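Local coordinates for protein Tni2 (Pseudomonas fluorescens, PDB 6B12) that probably acts as the immunity protein that binds and neutralises Tne2, the NAD-degrading toxin of a type VI secretion system, at residues 60-72 and 76-88. Residues are numbered along the deposited sequence; the frame is centred on the assembly and turned at random.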
loop_
_atom_site.group_PDB
_atom_site.type_symbol
_atom_site.label_atom_id
_atom_site.label_comp_id
_atom_site.label_asym_id
_atom_site.label_seq_id
_atom_site.Cartn_x
_atom_site.Cartn_y
_atom_site.Cartn_z
ATOM N N PRO C 60 -6.665 2.293 -15.612
ATOM C CA PRO C 60 -6.723 3.498 -16.456
ATOM C C PRO C 60 -7.331 3.278 -17.836
ATOM O O PRO C 60 -7.697 4.277 -18.475
ATOM C CB PRO C 60 -5.258 3.947 -16.532
ATOM C CG PRO C 60 -4.691 3.449 -15.205
ATOM C CD PRO C 60 -5.321 2.092 -15.058
ATOM N N ASP C 61 -7.552 2.032 -18.268
ATOM C CA ASP C 61 -8.277 1.806 -19.513
ATOM C C ASP C 61 -9.778 2.078 -19.381
ATOM O O ASP C 61 -10.482 2.029 -20.389
ATOM C CB ASP C 61 -8.014 0.377 -20.048
ATOM C CG ASP C 61 -8.541 -0.733 -19.136
ATOM O OD1 ASP C 61 -9.332 -0.470 -18.214
ATOM O OD2 ASP C 61 -8.139 -1.893 -19.354
ATOM N N ARG C 62 -10.247 2.380 -18.164
ATOM C CA ARG C 62 -11.650 2.696 -17.866
ATOM C C ARG C 62 -12.599 1.590 -18.299
ATOM O O ARG C 62 -13.781 1.841 -18.566
ATOM C CB ARG C 62 -12.089 4.026 -18.483
ATOM C CG ARG C 62 -11.177 5.186 -18.194
ATOM C CD ARG C 62 -11.079 5.482 -16.744
ATOM N NE ARG C 62 -12.373 5.848 -16.158
ATOM C CZ ARG C 62 -12.518 6.202 -14.885
ATOM N NH1 ARG C 62 -11.447 6.250 -14.097
ATOM N NH2 ARG C 62 -13.724 6.497 -14.398
ATOM N N GLN C 63 -12.122 0.343 -18.337
ATOM C CA GLN C 63 -13.032 -0.746 -18.674
ATOM C C GLN C 63 -12.737 -1.988 -17.854
ATOM O O GLN C 63 -13.287 -3.064 -18.144
ATOM C CB GLN C 63 -12.985 -1.038 -20.187
ATOM C CG GLN C 63 -11.596 -1.340 -20.779
ATOM C CD GLN C 63 -11.610 -1.064 -22.275
ATOM O OE1 GLN C 63 -12.088 -1.884 -23.063
ATOM N NE2 GLN C 63 -11.127 0.101 -22.661
ATOM N N HIS C 64 -11.890 -1.859 -16.844
ATOM C CA HIS C 64 -11.713 -2.873 -15.822
ATOM C C HIS C 64 -11.607 -2.192 -14.477
ATOM O O HIS C 64 -11.177 -1.037 -14.364
ATOM C CB HIS C 64 -10.444 -3.704 -16.080
ATOM C CG HIS C 64 -10.466 -4.430 -17.379
ATOM N ND1 HIS C 64 -9.897 -3.922 -18.529
ATOM C CD2 HIS C 64 -10.989 -5.633 -17.710
ATOM C CE1 HIS C 64 -10.054 -4.791 -19.509
ATOM N NE2 HIS C 64 -10.724 -5.831 -19.046
ATOM N N LEU C 65 -11.967 -2.942 -13.442
ATOM C CA LEU C 65 -11.679 -2.552 -12.075
ATOM C C LEU C 65 -10.750 -3.597 -11.473
ATOM O O LEU C 65 -10.844 -4.787 -11.794
ATOM C CB LEU C 65 -12.959 -2.455 -11.244
ATOM C CG LEU C 65 -13.918 -1.381 -11.816
ATOM C CD1 LEU C 65 -15.021 -2.086 -12.596
ATOM C CD2 LEU C 65 -14.479 -0.533 -10.702
ATOM N N ALA C 66 -9.831 -3.151 -10.641
ATOM C CA ALA C 66 -9.051 -4.074 -9.828
ATOM C C ALA C 66 -9.610 -3.988 -8.418
ATOM O O ALA C 66 -9.739 -2.891 -7.867
ATOM C CB ALA C 66 -7.567 -3.730 -9.848
ATOM N N ILE C 67 -9.931 -5.142 -7.839
ATOM C CA ILE C 67 -10.632 -5.201 -6.568
ATOM C C ILE C 67 -9.810 -6.075 -5.644
ATOM O O ILE C 67 -9.662 -7.266 -5.915
ATOM C CB ILE C 67 -12.040 -5.807 -6.713
ATOM C CG1 ILE C 67 -12.877 -5.114 -7.803
ATOM C CG2 ILE C 67 -12.725 -5.787 -5.351
ATOM C CD1 ILE C 67 -13.226 -3.741 -7.471
ATOM N N LEU C 68 -9.322 -5.510 -4.544
ATOM C CA LEU C 68 -8.653 -6.297 -3.507
ATOM C C LEU C 68 -9.690 -6.589 -2.430
ATOM O O LEU C 68 -10.150 -5.675 -1.738
ATOM C CB LEU C 68 -7.459 -5.537 -2.958
ATOM C CG LEU C 68 -6.628 -6.319 -1.954
ATOM C CD1 LEU C 68 -6.092 -7.630 -2.552
ATOM C CD2 LEU C 68 -5.507 -5.407 -1.510
ATOM N N TRP C 69 -10.037 -7.866 -2.285
ATOM C CA TRP C 69 -11.228 -8.326 -1.583
ATOM C C TRP C 69 -10.818 -8.951 -0.257
ATOM O O TRP C 69 -10.087 -9.944 -0.256
ATOM C CB TRP C 69 -11.914 -9.356 -2.474
ATOM C CG TRP C 69 -13.278 -9.844 -2.117
ATOM C CD1 TRP C 69 -13.600 -11.030 -1.485
ATOM C CD2 TRP C 69 -14.509 -9.240 -2.493
ATOM N NE1 TRP C 69 -14.970 -11.165 -1.431
ATOM C CE2 TRP C 69 -15.544 -10.085 -2.057
ATOM C CE3 TRP C 69 -14.838 -8.059 -3.183
ATOM C CZ2 TRP C 69 -16.884 -9.769 -2.248
ATOM C CZ3 TRP C 69 -16.173 -7.752 -3.367
ATOM C CH2 TRP C 69 -17.169 -8.605 -2.911
ATOM N N ASN C 70 -11.294 -8.393 0.861
ATOM C CA ASN C 70 -10.885 -8.935 2.160
ATOM C C ASN C 70 -11.550 -10.283 2.394
ATOM O O ASN C 70 -12.762 -10.428 2.204
ATOM C CB ASN C 70 -11.245 -7.979 3.299
ATOM C CG ASN C 70 -10.352 -6.769 3.337
ATOM O OD1 ASN C 70 -9.340 -6.721 2.637
ATOM N ND2 ASN C 70 -10.717 -5.780 4.152
ATOM N N ASP C 71 -10.759 -11.275 2.845
ATOM C CA ASP C 71 -11.262 -12.639 3.002
ATOM C C ASP C 71 -11.594 -13.016 4.435
ATOM O O ASP C 71 -12.144 -14.100 4.660
ATOM C CB ASP C 71 -10.253 -13.651 2.440
ATOM C CG ASP C 71 -10.154 -13.582 0.905
ATOM O OD1 ASP C 71 -11.203 -13.428 0.237
ATOM O OD2 ASP C 71 -9.031 -13.689 0.369
ATOM N N ASP C 72 -11.285 -12.172 5.406
ATOM C CA ASP C 72 -11.704 -12.470 6.767
ATOM C C ASP C 72 -11.925 -11.151 7.504
ATOM O O ASP C 72 -11.993 -10.086 6.885
ATOM C CB ASP C 72 -10.687 -13.416 7.435
ATOM C CG ASP C 72 -9.322 -12.796 7.618
ATOM O OD1 ASP C 72 -9.180 -11.566 7.558
ATOM O OD2 ASP C 72 -8.364 -13.561 7.869
ATOM N N VAL C 76 -6.359 -8.168 6.569
ATOM C CA VAL C 76 -5.092 -8.598 5.999
ATOM C C VAL C 76 -5.325 -9.578 4.854
ATOM O O VAL C 76 -5.031 -9.268 3.691
ATOM C CB VAL C 76 -4.206 -9.241 7.084
ATOM C CG1 VAL C 76 -2.925 -9.813 6.461
ATOM C CG2 VAL C 76 -3.886 -8.221 8.168
ATOM N N ALA C 77 -5.838 -10.772 5.178
ATOM C CA ALA C 77 -6.101 -11.776 4.152
ATOM C C ALA C 77 -6.985 -11.182 3.065
ATOM O O ALA C 77 -8.036 -10.614 3.355
ATOM C CB ALA C 77 -6.806 -12.984 4.746
ATOM N N ALA C 78 -6.576 -11.359 1.816
ATOM C CA ALA C 78 -7.318 -10.737 0.729
ATOM C C ALA C 78 -6.963 -11.437 -0.572
ATOM O O ALA C 78 -5.901 -12.056 -0.693
ATOM C CB ALA C 78 -7.010 -9.242 0.643
ATOM N N THR C 79 -7.862 -11.309 -1.558
ATOM C CA THR C 79 -7.657 -11.862 -2.893
ATOM C C THR C 79 -7.868 -10.746 -3.915
ATOM O O THR C 79 -8.805 -9.959 -3.786
ATOM C CB THR C 79 -8.636 -13.017 -3.168
ATOM O OG1 THR C 79 -8.437 -14.064 -2.200
ATOM C CG2 THR C 79 -8.423 -13.585 -4.560
ATOM N N LEU C 80 -7.000 -10.692 -4.918
ATOM C CA LEU C 80 -7.087 -9.672 -5.963
ATOM C C LEU C 80 -7.860 -10.204 -7.161
ATOM O O LEU C 80 -7.551 -11.286 -7.673
ATOM C CB LEU C 80 -5.680 -9.245 -6.378
ATOM C CG LEU C 80 -5.607 -8.242 -7.530
ATOM C CD1 LEU C 80 -6.272 -6.896 -7.176
ATOM C CD2 LEU C 80 -4.126 -8.081 -7.956
ATOM N N TYR C 81 -8.839 -9.424 -7.627
ATOM C CA TYR C 81 -9.626 -9.742 -8.811
ATOM C C TYR C 81 -9.564 -8.581 -9.787
ATOM O O TYR C 81 -9.497 -7.424 -9.382
ATOM C CB TYR C 81 -11.100 -9.978 -8.469
ATOM C CG TYR C 81 -11.314 -11.110 -7.499
ATOM C CD1 TYR C 81 -11.437 -12.421 -7.953
ATOM C CD2 TYR C 81 -11.355 -10.870 -6.126
ATOM C CE1 TYR C 81 -11.625 -13.467 -7.051
ATOM C CE2 TYR C 81 -11.543 -11.897 -5.223
ATOM C CZ TYR C 81 -11.673 -13.200 -5.693
ATOM O OH TYR C 81 -11.865 -14.239 -4.804
ATOM N N VAL C 82 -9.607 -8.912 -11.072
ATOM C CA VAL C 82 -9.871 -7.935 -12.136
ATOM C C VAL C 82 -11.284 -8.194 -12.617
ATOM O O VAL C 82 -11.601 -9.304 -13.052
ATOM C CB VAL C 82 -8.865 -8.059 -13.286
ATOM C CG1 VAL C 82 -9.267 -7.132 -14.444
ATOM C CG2 VAL C 82 -7.486 -7.711 -12.785
ATOM N N VAL C 83 -12.136 -7.177 -12.539
ATOM C CA VAL C 83 -13.542 -7.300 -12.891
ATOM C C VAL C 83 -13.785 -6.477 -14.145
ATOM O O VAL C 83 -13.295 -5.354 -14.253
ATOM C CB VAL C 83 -14.443 -6.805 -11.740
ATOM C CG1 VAL C 83 -15.903 -6.920 -12.104
ATOM C CG2 VAL C 83 -14.131 -7.577 -10.424
ATOM N N SER C 84 -14.516 -7.039 -15.090
ATOM C CA SER C 84 -14.835 -6.296 -16.303
ATOM C C SER C 84 -15.757 -5.117 -15.972
ATOM O O SER C 84 -16.477 -5.113 -14.973
ATOM C CB SER C 84 -15.498 -7.218 -17.338
ATOM O OG SER C 84 -16.746 -7.702 -16.880
ATOM N N GLY C 85 -15.716 -4.088 -16.816
ATOM C CA GLY C 85 -16.563 -2.932 -16.561
ATOM C C GLY C 85 -18.043 -3.261 -16.556
ATOM O O GLY C 85 -18.829 -2.631 -15.834
ATOM N N ASP C 86 -18.462 -4.231 -17.369
ATOM C CA ASP C 86 -19.877 -4.577 -17.356
ATOM C C ASP C 86 -20.226 -5.539 -16.231
ATOM O O ASP C 86 -21.392 -5.962 -16.120
ATOM C CB ASP C 86 -20.327 -5.119 -18.724
ATOM C CG ASP C 86 -19.662 -6.411 -19.132
ATOM O OD1 ASP C 86 -18.852 -6.970 -18.370
ATOM O OD2 ASP C 86 -19.975 -6.874 -20.260
ATOM N N ARG C 87 -19.242 -5.865 -15.402
ATOM C CA ARG C 87 -19.383 -6.713 -14.220
ATOM C C ARG C 87 -19.814 -8.131 -14.568
ATOM O O ARG C 87 -20.277 -8.863 -13.696
ATOM C CB ARG C 87 -20.356 -6.089 -13.204
ATOM C CG ARG C 87 -19.926 -6.282 -11.733
ATOM C CD ARG C 87 -20.788 -7.272 -10.993
ATOM N NE ARG C 87 -22.180 -6.885 -10.870
ATOM C CZ ARG C 87 -23.193 -7.542 -11.433
ATOM N NH1 ARG C 87 -22.963 -8.622 -12.179
ATOM N NH2 ARG C 87 -24.440 -7.122 -11.242
ATOM N N GLN C 88 -19.680 -8.558 -15.826
ATOM C CA GLN C 88 -20.138 -9.893 -16.173
ATOM C C GLN C 88 -19.082 -10.961 -15.932
ATOM O O GLN C 88 -19.433 -12.127 -15.753
ATOM C CB GLN C 88 -20.608 -9.944 -17.635
ATOM C CG GLN C 88 -21.830 -9.053 -17.928
ATOM C CD GLN C 88 -22.980 -9.261 -16.945
ATOM O OE1 GLN C 88 -23.711 -10.248 -17.032
ATOM N NE2 GLN C 88 -23.148 -8.319 -16.008
HETATM O O HOH W 1 -12.045 -14.303 -2.199
HETATM O O HOH W 2 -9.216 -9.591 5.597
HETATM O O HOH W 3 -5.455 -12.373 7.763
#
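Leu-65, Ile-67 and Trp-69 each exchange two backbone hydrogen bonds with Val-83, Tyr-81 and Thr-79, respectively, which establishes 64-70 and 78-84 as an antiparallel hairpin, the strand directions lying 158° apart. The ladder continues past Trp-69 with Asp-71 N to Ala-77 O (2.8 Å); at the other end, Gly-85 N reaches Gln-63 O at 3.0 Å but bends to 134° at the hydrogen.

Among polar side chains, Thr-79 OG1 donates to the syn lone pair of Asp-71 OD2 at 2.7 Å. The second carboxylate oxygen, OD1, accepts from a water 2.7 Å away that also bonds Tyr-81 OH, so both oxygens tie Asp-71 to the partner strand.

The aromatic and apolar side chains pack diagonally, between residues two places off the register, on the same face of the sheet for each pair. Tyr-81 turns its edge to the Trp-69 face, planes at 88°, with CE2 3.8 Å from Trp-69 CB. Beyond this pair, Ile-67 CG1 meets Val-83 CG2 at 3.8 Å. On the opposite face, Leu-68 CD1 packs 3.7 Å from Ala-78 CB.

That second face meets the chain of another protein, where basic side-chain packing reaches Leu-68 and Ala-78 and a basic side chain hydrogen-bonds Asn-70 OD1. Within the four-stranded sheet the hairpin is central, flanked by strands 54-58 and 90-92.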